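Side-chain contacts in proteolytically activated form of PPO4 Tyrosinase (Agaricus bisporus var. bisporus H97, PDB 4OUA), which uses a pair of copper ions to hydroxylate monophenols and oxidise the resulting o-diphenols to o-quinones, the first step of melanin synthesis: residues L16-F21 with V138-I143; A195-N200 with G260-H265; Y220-F225 with D286-L291. All coordinates share one frame; numbering follows the deposited sequence.

Interaction 1: L16-F21 with V138-I143; sequences LDIVDF and VPPDEI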
loop_
_atom_site.group_PDB
_atom_site.type_symbol
_atom_site.label_atom_id
_atom_site.label_comp_id
_atom_site.label_asym_id
_atom_site.label_seq_id
_atom_site.Cartn_x
_atom_site.Cartn_y
_atom_site.Cartn_z
ATOM N N LEU A 16 -9.825 -4.071 6.731
ATOM C CA LEU A 16 -10.063 -3.590 8.085
ATOM C C LEU A 16 -9.015 -2.578 8.535
ATOM O O LEU A 16 -7.904 -2.540 8.011
ATOM C CB LEU A 16 -10.099 -4.762 9.065
ATOM C CG LEU A 16 -11.122 -5.861 8.774
ATOM C CD1 LEU A 16 -11.107 -6.906 9.879
ATOM C CD2 LEU A 16 -12.509 -5.271 8.608
ATOM N N ASP A 17 -9.391 -1.752 9.506
ATOM C CA ASP A 17 -8.447 -0.874 10.177
ATOM C C ASP A 17 -7.470 -1.734 10.970
ATOM O O ASP A 17 -7.887 -2.626 11.710
ATOM C CB ASP A 17 -9.179 0.110 11.095
ATOM C CG ASP A 17 -8.255 1.155 11.693
ATOM O OD1 ASP A 17 -7.437 0.802 12.569
ATOM O OD2 ASP A 17 -8.358 2.333 11.293
ATOM N N ILE A 18 -6.176 -1.472 10.813
ATOM C CA ILE A 18 -5.144 -2.292 11.441
ATOM C C ILE A 18 -5.331 -2.394 12.957
ATOM O O ILE A 18 -4.933 -3.382 13.571
ATOM C CB ILE A 18 -3.731 -1.745 11.141
ATOM C CG1 ILE A 18 -2.665 -2.775 11.521
ATOM C CG2 ILE A 18 -3.499 -0.428 11.863
ATOM C CD1 ILE A 18 -2.814 -4.101 10.811
ATOM N N VAL A 19 -5.945 -1.376 13.552
ATOM C CA VAL A 19 -6.231 -1.391 14.983
ATOM C C VAL A 19 -7.237 -2.486 15.318
ATOM O O VAL A 19 -7.163 -3.108 16.377
ATOM C CB VAL A 19 -6.774 -0.034 15.471
ATOM C CG1 VAL A 19 -7.310 -0.155 16.889
ATOM C CG2 VAL A 19 -5.689 1.025 15.397
ATOM N N ASP A 20 -8.175 -2.715 14.406
ATOM C CA ASP A 20 -9.156 -3.781 14.560
ATOM C C ASP A 20 -8.589 -5.103 14.064
ATOM O O ASP A 20 -8.842 -6.159 14.642
ATOM C CB ASP A 20 -10.442 -3.450 13.800
ATOM C CG ASP A 20 -11.112 -2.189 14.301
ATOM O OD1 ASP A 20 -11.005 -1.896 15.511
ATOM O OD2 ASP A 20 -11.749 -1.492 13.484
ATOM N N PHE A 21 -7.818 -5.025 12.984
ATOM C CA PHE A 21 -7.275 -6.196 12.309
ATOM C C PHE A 21 -6.397 -7.040 13.228
ATOM O O PHE A 21 -6.456 -8.269 13.200
ATOM C CB PHE A 21 -6.478 -5.760 11.078
ATOM C CG PHE A 21 -6.033 -6.894 10.199
ATOM C CD1 PHE A 21 -6.797 -7.285 9.114
ATOM C CD2 PHE A 21 -4.845 -7.557 10.448
ATOM C CE1 PHE A 21 -6.389 -8.322 8.299
ATOM C CE2 PHE A 21 -4.433 -8.594 9.637
ATOM C CZ PHE A 21 -5.207 -8.976 8.560
ATOM N N VAL A 138 0.251 7.052 15.358
ATOM C CA VAL A 138 1.016 6.041 16.074
ATOM C C VAL A 138 0.311 4.693 15.969
ATOM O O VAL A 138 -0.730 4.483 16.590
ATOM C CB VAL A 138 1.209 6.410 17.556
ATOM C CG1 VAL A 138 2.064 5.367 18.251
ATOM C CG2 VAL A 138 1.839 7.786 17.682
ATOM N N PRO A 139 0.881 3.772 15.178
ATOM C CA PRO A 139 0.260 2.469 14.927
ATOM C C PRO A 139 0.346 1.549 16.138
ATOM O O PRO A 139 1.016 1.891 17.113
ATOM C CB PRO A 139 1.080 1.915 13.764
ATOM C CG PRO A 139 2.437 2.510 13.973
ATOM C CD PRO A 139 2.200 3.891 14.529
ATOM N N PRO A 140 -0.333 0.394 16.078
ATOM C CA PRO A 140 -0.289 -0.615 17.141
ATOM C C PRO A 140 1.116 -1.184 17.328
ATOM O O PRO A 140 1.942 -1.093 16.422
ATOM C CB PRO A 140 -1.256 -1.694 16.642
ATOM C CG PRO A 140 -2.145 -0.992 15.668
ATOM C CD PRO A 140 -1.267 0.021 15.004
ATOM N N ASP A 141 1.377 -1.767 18.493
ATOM C CA ASP A 141 2.704 -2.289 18.797
ATOM C C ASP A 141 3.083 -3.431 17.862
ATOM O O ASP A 141 4.260 -3.638 17.568
ATOM C CB ASP A 141 2.775 -2.754 20.253
ATOM C CG ASP A 141 2.488 -1.635 21.235
ATOM O OD1 ASP A 141 2.544 -0.455 20.828
ATOM O OD2 ASP A 141 2.213 -1.932 22.417
ATOM N N GLU A 142 2.080 -4.166 17.392
ATOM C CA GLU A 142 2.306 -5.287 16.486
ATOM C C GLU A 142 2.949 -4.834 15.180
ATOM O O GLU A 142 3.589 -5.621 14.484
ATOM C CB GLU A 142 0.991 -6.013 16.187
ATOM C CG GLU A 142 0.366 -6.724 17.379
ATOM C CD GLU A 142 -0.331 -5.773 18.332
ATOM O OE1 GLU A 142 -0.175 -4.544 18.170
ATOM O OE2 GLU A 142 -1.040 -6.257 19.241
ATOM N N ILE A 143 2.780 -3.558 14.856
ATOM C CA ILE A 143 3.229 -3.027 13.576
ATOM C C ILE A 143 4.580 -2.329 13.667
ATOM O O ILE A 143 5.331 -2.284 12.691
ATOM C CB ILE A 143 2.198 -2.032 13.003
ATOM C CG1 ILE A 143 0.849 -2.724 12.812
ATOM C CG2 ILE A 143 2.685 -1.446 11.689
ATOM C CD1 ILE A 143 0.912 -3.930 11.899
#
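V19 and P140 face each other where two short helices begin, their CA atoms 6.4 Å apart. Helix 18-21 opens behind D17, the N-cap residue, whose OD1 accepts from V19 N at 2.8 Å through the lone pair turned away from the other carboxylate oxygen; aspartate suits this place because its short side chain can fold back to a backbone N-H that has no helical acceptor. P140 holds the same N-cap position before helix 141-144 and turns its ring toward helix 18-21. Between the two lies a purely apolar seam. I18 straddles it with both branches: CG2 rests 3.9 Å from P140 CD, while CG1, anti to the backbone N (chi1 -167°), is carried to I143. Those two isoleucines meet tip to tip, I18 CG1 lying 3.7 Å from I143 CG1 and I18 CD1 3.9 Å from I143 CD1. Beta-branched residues suit such a seam, since each offers two directions of hydrocarbon from one CB. V19 adds its CG2 methyl at 4.1 Å from P140 CG, crossing the rigid ring at about a right angle on the more open side of the contact. Deeper in, L280 of helix 277-295 touches both I18 and I143, and I277 also packs on I143, while P139 leans on L208 of helix 201-224; the two helix starts thus pack beside helix 277-295.

Interaction 2: A195-N200 with G260-H265; sequences ADKKEN and GAIRGH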
loop_
_atom_site.group_PDB
_atom_site.type_symbol
_atom_site.label_atom_id
_atom_site.label_comp_id
_atom_site.label_asym_id
_atom_site.label_seq_id
_atom_site.Cartn_x
_atom_site.Cartn_y
_atom_site.Cartn_z
ATOM N N ALA A 195 22.735 8.035 12.886
ATOM C CA ALA A 195 23.960 8.370 12.170
ATOM C C ALA A 195 24.885 7.160 12.069
ATOM O O ALA A 195 25.749 7.098 11.191
ATOM C CB ALA A 195 24.671 9.527 12.855
ATOM N N ASP A 196 24.701 6.201 12.973
ATOM C CA ASP A 196 25.492 4.976 12.959
ATOM C C ASP A 196 24.765 3.874 12.196
ATOM O O ASP A 196 25.141 2.703 12.268
ATOM C CB ASP A 196 25.807 4.520 14.387
ATOM C CG ASP A 196 24.564 4.153 15.171
ATOM O OD1 ASP A 196 23.470 4.650 14.830
ATOM O OD2 ASP A 196 24.684 3.368 16.137
ATOM N N LYS A 197 23.716 4.266 11.478
ATOM C CA LYS A 197 22.959 3.368 10.607
ATOM C C LYS A 197 22.110 2.353 11.378
ATOM O O LYS A 197 21.548 1.430 10.787
ATOM C CB LYS A 197 23.907 2.637 9.653
ATOM C CG LYS A 197 24.762 3.565 8.801
ATOM C CD LYS A 197 25.790 2.787 7.992
ATOM C CE LYS A 197 26.696 3.719 7.203
ATOM N NZ LYS A 197 27.379 4.713 8.079
ATOM N N LYS A 198 22.012 2.530 12.693
ATOM C CA LYS A 198 21.165 1.671 13.517
ATOM C C LYS A 198 19.722 2.164 13.532
ATOM O O LYS A 198 19.467 3.370 13.524
ATOM C CB LYS A 198 21.698 1.593 14.950
ATOM C CG LYS A 198 22.979 0.796 15.109
ATOM C CD LYS A 198 23.387 0.719 16.573
ATOM C CE LYS A 198 24.640 -0.119 16.762
ATOM N NZ LYS A 198 25.060 -0.172 18.189
ATOM N N GLU A 199 18.780 1.227 13.561
ATOM C CA GLU A 199 17.362 1.561 13.624
ATOM C C GLU A 199 17.013 2.225 14.954
ATOM O O GLU A 199 17.551 1.861 15.999
ATOM C CB GLU A 199 16.513 0.305 13.423
ATOM C CG GLU A 199 15.012 0.545 13.471
ATOM C CD GLU A 199 14.217 -0.746 13.416
ATOM O OE1 GLU A 199 14.248 -1.507 14.407
ATOM O OE2 GLU A 199 13.565 -1.003 12.382
ATOM N N ASN A 200 16.110 3.200 14.909
ATOM C CA ASN A 200 15.678 3.901 16.113
ATOM C C ASN A 200 14.155 3.987 16.202
ATOM O O ASN A 200 13.555 4.993 15.824
ATOM C CB ASN A 200 16.284 5.306 16.161
ATOM C CG ASN A 200 16.149 5.959 17.528
ATOM O OD1 ASN A 200 15.418 5.478 18.394
ATOM N ND2 ASN A 200 16.855 7.068 17.721
ATOM N N GLY A 260 15.437 9.480 9.201
ATOM C CA GLY A 260 15.960 9.743 10.530
ATOM C C GLY A 260 17.113 10.725 10.448
ATOM O O GLY A 260 16.964 11.823 9.912
ATOM N N ALA A 261 18.267 10.337 10.983
ATOM C CA ALA A 261 19.480 11.125 10.808
ATOM C C ALA A 261 19.963 10.961 9.373
ATOM O O ALA A 261 20.375 11.921 8.725
ATOM C CB ALA A 261 20.550 10.697 11.793
ATOM N N ILE A 262 19.902 9.725 8.889
ATOM C CA ILE A 262 20.154 9.423 7.487
ATOM C C ILE A 262 18.888 8.830 6.876
ATOM O O ILE A 262 17.955 8.472 7.597
ATOM C CB ILE A 262 21.335 8.447 7.309
ATOM C CG1 ILE A 262 21.092 7.158 8.095
ATOM C CG2 ILE A 262 22.635 9.094 7.758
ATOM C CD1 ILE A 262 22.239 6.173 8.018
ATOM N N ARG A 263 18.853 8.726 5.553
ATOM C CA ARG A 263 17.657 8.249 4.866
ATOM C C ARG A 263 17.492 6.732 4.962
ATOM O O ARG A 263 18.405 5.972 4.636
ATOM C CB ARG A 263 17.681 8.678 3.398
ATOM C CG ARG A 263 17.714 10.182 3.190
ATOM C CD ARG A 263 17.602 10.531 1.717
ATOM N NE ARG A 263 18.683 9.942 0.934
ATOM C CZ ARG A 263 18.770 10.012 -0.391
ATOM N NH1 ARG A 263 17.837 10.647 -1.086
ATOM N NH2 ARG A 263 19.791 9.446 -1.020
ATOM N N GLY A 264 16.318 6.303 5.415
ATOM C CA GLY A 264 15.984 4.892 5.472
ATOM C C GLY A 264 15.279 4.449 4.205
ATOM O O GLY A 264 15.263 5.176 3.212
ATOM N N HIS A 265 14.685 3.260 4.236
ATOM C CA HIS A 265 14.034 2.706 3.053
ATOM C C HIS A 265 12.738 3.432 2.691
ATOM O O HIS A 265 12.502 3.744 1.524
ATOM C CB HIS A 265 13.755 1.213 3.251
ATOM C CG HIS A 265 14.986 0.361 3.228
ATOM N ND1 HIS A 265 15.816 0.219 4.319
ATOM C CD2 HIS A 265 15.531 -0.392 2.241
ATOM C CE1 HIS A 265 16.815 -0.586 4.007
ATOM N NE2 HIS A 265 16.667 -0.969 2.754
#
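K197 and I262 meet through hydrocarbon alone, their side chains lying obliquely across one another at the protein surface. The CD1 methyl of I262 comes 3.7 Å from CG of K197 and 3.9 Å from its CA, touching the root of the lysine and not its charged end. I262 arrives there because CG1 sits between the backbone N and the carbonyl carbon (chi1 56°), with CD1 extended beyond it. The lysine runs straight from CB to CE and bends only at the last torsion. Lysine suits such a rim: its methylenes can shelter an isoleucine while the ammonium remains at the surface. Beside this pair, A261 directs its methyl at the backbone of A195, CB lying 3.6 Å from A195 N, whereas the two CB atoms are 4.4 Å apart because the A195 methyl points away. Small side chains suit this point, where the CA atoms come within 5.4 Å. N182 touches both K197 and I262, and P193 packs on I262. The contact joins the loop leading into helix 201-224, whose start N200 caps, its OD1 accepting from A203 N, to the loop that connects helix 246-258 with helix 277-295.

Interaction 3: Y220-F225 with D286-L291; sequences YNMLKF and DRHLSL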
loop_
_atom_site.group_PDB
_atom_site.type_symbol
_atom_site.label_atom_id
_atom_site.label_comp_id
_atom_site.label_asym_id
_atom_site.label_seq_id
_atom_site.Cartn_x
_atom_site.Cartn_y
_atom_site.Cartn_z
ATOM N N TYR A 220 -7.476 16.034 6.429
ATOM C CA TYR A 220 -8.798 16.645 6.361
ATOM C C TYR A 220 -8.939 17.525 5.123
ATOM O O TYR A 220 -9.855 17.338 4.322
ATOM C CB TYR A 220 -9.069 17.460 7.627
ATOM C CG TYR A 220 -10.429 18.117 7.668
ATOM C CD1 TYR A 220 -11.566 17.386 7.984
ATOM C CD2 TYR A 220 -10.575 19.473 7.402
ATOM C CE1 TYR A 220 -12.812 17.985 8.024
ATOM C CE2 TYR A 220 -11.819 20.081 7.442
ATOM C CZ TYR A 220 -12.932 19.332 7.752
ATOM O OH TYR A 220 -14.168 19.932 7.791
ATOM N N ASN A 221 -8.022 18.475 4.967
ATOM C CA ASN A 221 -8.065 19.412 3.848
ATOM C C ASN A 221 -7.897 18.723 2.499
ATOM O O ASN A 221 -8.395 19.204 1.480
ATOM C CB ASN A 221 -6.990 20.487 4.013
ATOM C CG ASN A 221 -7.193 21.328 5.257
ATOM O OD1 ASN A 221 -8.316 21.713 5.585
ATOM N ND2 ASN A 221 -6.104 21.611 5.962
ATOM N N MET A 222 -7.193 17.597 2.496
ATOM C CA MET A 222 -6.970 16.837 1.271
ATOM C C MET A 222 -8.261 16.190 0.794
ATOM O O MET A 222 -8.606 16.261 -0.386
ATOM C CB MET A 222 -5.891 15.776 1.494
ATOM C CG MET A 222 -5.698 14.805 0.336
ATOM S SD MET A 222 -6.671 13.296 0.512
ATOM C CE MET A 222 -6.163 12.752 2.141
ATOM N N LEU A 223 -8.976 15.568 1.726
ATOM C CA LEU A 223 -10.195 14.833 1.413
ATOM C C LEU A 223 -11.350 15.746 1.011
ATOM O O LEU A 223 -12.062 15.471 0.046
ATOM C CB LEU A 223 -10.609 13.976 2.611
ATOM C CG LEU A 223 -9.656 12.836 2.977
ATOM C CD1 LEU A 223 -10.047 12.202 4.305
ATOM C CD2 LEU A 223 -9.628 11.793 1.868
ATOM N N LYS A 224 -11.530 16.835 1.751
ATOM C CA LYS A 224 -12.689 17.701 1.561
ATOM C C LYS A 224 -12.544 18.676 0.396
ATOM O O LYS A 224 -13.506 18.931 -0.325
ATOM C CB LYS A 224 -12.976 18.490 2.842
ATOM C CG LYS A 224 -13.378 17.630 4.027
ATOM C CD LYS A 224 -14.367 18.363 4.915
ATOM C CE LYS A 224 -15.622 18.728 4.136
ATOM N NZ LYS A 224 -16.643 19.405 4.984
ATOM N N PHE A 225 -11.345 19.220 0.212
ATOM C CA PHE A 225 -11.158 20.313 -0.739
ATOM C C PHE A 225 -10.277 19.939 -1.924
ATOM O O PHE A 225 -9.079 20.218 -1.935
ATOM C CB PHE A 225 -10.576 21.528 -0.015
ATOM C CG PHE A 225 -11.280 21.852 1.271
ATOM C CD1 PHE A 225 -12.551 22.406 1.259
ATOM C CD2 PHE A 225 -10.679 21.595 2.490
ATOM C CE1 PHE A 225 -13.205 22.702 2.441
ATOM C CE2 PHE A 225 -11.327 21.890 3.675
ATOM C CZ PHE A 225 -12.592 22.445 3.650
ATOM N N ASP A 286 -5.362 4.352 -0.467
ATOM C CA ASP A 286 -6.418 3.923 -1.370
ATOM C C ASP A 286 -7.786 4.179 -0.750
ATOM O O ASP A 286 -8.755 4.449 -1.459
ATOM C CB ASP A 286 -6.261 2.443 -1.716
ATOM C CG ASP A 286 -7.212 1.996 -2.805
ATOM O OD1 ASP A 286 -6.858 2.134 -3.993
ATOM O OD2 ASP A 286 -8.313 1.508 -2.473
ATOM N N ARG A 287 -7.857 4.098 0.575
ATOM C CA ARG A 287 -9.101 4.360 1.288
ATOM C C ARG A 287 -9.480 5.829 1.166
ATOM O O ARG A 287 -10.658 6.175 1.096
ATOM C CB ARG A 287 -8.983 3.967 2.761
ATOM C CG ARG A 287 -10.297 4.044 3.523
ATOM C CD ARG A 287 -10.138 3.580 4.959
ATOM N NE ARG A 287 -9.450 4.574 5.775
ATOM C CZ ARG A 287 -10.062 5.396 6.620
ATOM N NH1 ARG A 287 -11.378 5.338 6.768
ATOM N NH2 ARG A 287 -9.359 6.271 7.323
ATOM N N HIS A 288 -8.465 6.688 1.148
ATOM C CA HIS A 288 -8.671 8.116 0.955
ATOM C C HIS A 288 -9.308 8.367 -0.406
ATOM O O HIS A 288 -10.224 9.180 -0.537
ATOM C CB HIS A 288 -7.347 8.875 1.073
ATOM C CG HIS A 288 -6.810 8.941 2.468
ATOM N ND1 HIS A 288 -5.539 9.388 2.756
ATOM C CD2 HIS A 288 -7.376 8.625 3.658
ATOM C CE1 HIS A 288 -5.343 9.344 4.063
ATOM N NE2 HIS A 288 -6.442 8.883 4.632
ATOM N N LEU A 289 -8.815 7.655 -1.413
ATOM C CA LEU A 289 -9.354 7.760 -2.760
ATOM C C LEU A 289 -10.821 7.343 -2.790
ATOM O O LEU A 289 -11.639 7.976 -3.454
ATOM C CB LEU A 289 -8.537 6.905 -3.729
ATOM C CG LEU A 289 -8.923 6.994 -5.204
ATOM C CD1 LEU A 289 -8.835 8.430 -5.687
ATOM C CD2 LEU A 289 -8.031 6.090 -6.035
ATOM N N SER A 290 -11.149 6.280 -2.060
ATOM C CA SER A 290 -12.526 5.804 -1.972
ATOM C C SER A 290 -13.416 6.832 -1.280
ATOM O O SER A 290 -14.538 7.084 -1.716
ATOM C CB SER A 290 -12.594 4.468 -1.226
ATOM O OG SER A 290 -11.968 3.434 -1.964
ATOM N N LEU A 291 -12.906 7.422 -0.201
ATOM C CA LEU A 291 -13.643 8.438 0.543
ATOM C C LEU A 291 -13.830 9.701 -0.291
ATOM O O LEU A 291 -14.911 10.290 -0.316
ATOM C CB LEU A 291 -12.926 8.778 1.849
ATOM C CG LEU A 291 -12.978 7.731 2.962
ATOM C CD1 LEU A 291 -12.259 8.237 4.203
ATOM C CD2 LEU A 291 -14.416 7.368 3.289
#
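M222 and L223 reach across to H288 in the helical core of the tyrosinase di-copper domain, where helix 201-224 packs on helix 277-295. The segment axes pass 10.2 Å apart at 45°. M222 starts with CG anti to the backbone N (chi1 173°), then bends at its second and third torsions, which swings the terminal CE methyl to 3.5 Å from H288 ND1. The sulfur lies farther back, SD standing 5.2 Å from the centroid of the H288 imidazole and well off its normal, an oblique Met-aromatic contact. Methionine's unbranched, flexible chain can curl to meet a ring, the flat imidazole offers its methyl and L223 CD2 a shared surface, and leucine's fork extends the packing toward L291. L223 and H288 share one first-torsion geometry, CG anti to the carbonyl carbon in each, and their side chains cross at about a right angle. L223 CD2 lies 3.8 Å from H288 CB and 4.5 Å from L291 CB, one helical turn on. An alanine in place of H288 would probably open a gap beside the M222 CE methyl, which would lose its ring partner and be less firmly held. L246 of helix 246-258 touches both M222 and H288, and the H288 side chain is about 7 Å from that of H250, a copper ligand. At the backbone, L223 CD2 comes within 3.6 Å of H288 O.

Overall arrangement
Starting near the N terminus, the chain first closes on itself in interaction 1, a loop of 116 residues, a little under half of it helical, that brings 16-21 back beside 138-143. Interactions 2 and 3, closing loops of 59 and 60 residues, open only afterwards, so interaction 1 stands in series with both. The latter two cross: the chain passes 195-200, 220-225, 260-265 and 286-291 in turn, and neither loop contains the other. Interaction 2 joins the loop before helix 201-224 to that after helix 246-258, whereas interaction 3 lies at the C-terminal end of helix 201-224, the centres about 31 Å apart. Helix 277-295 borders interaction 1 and forms half of interaction 3.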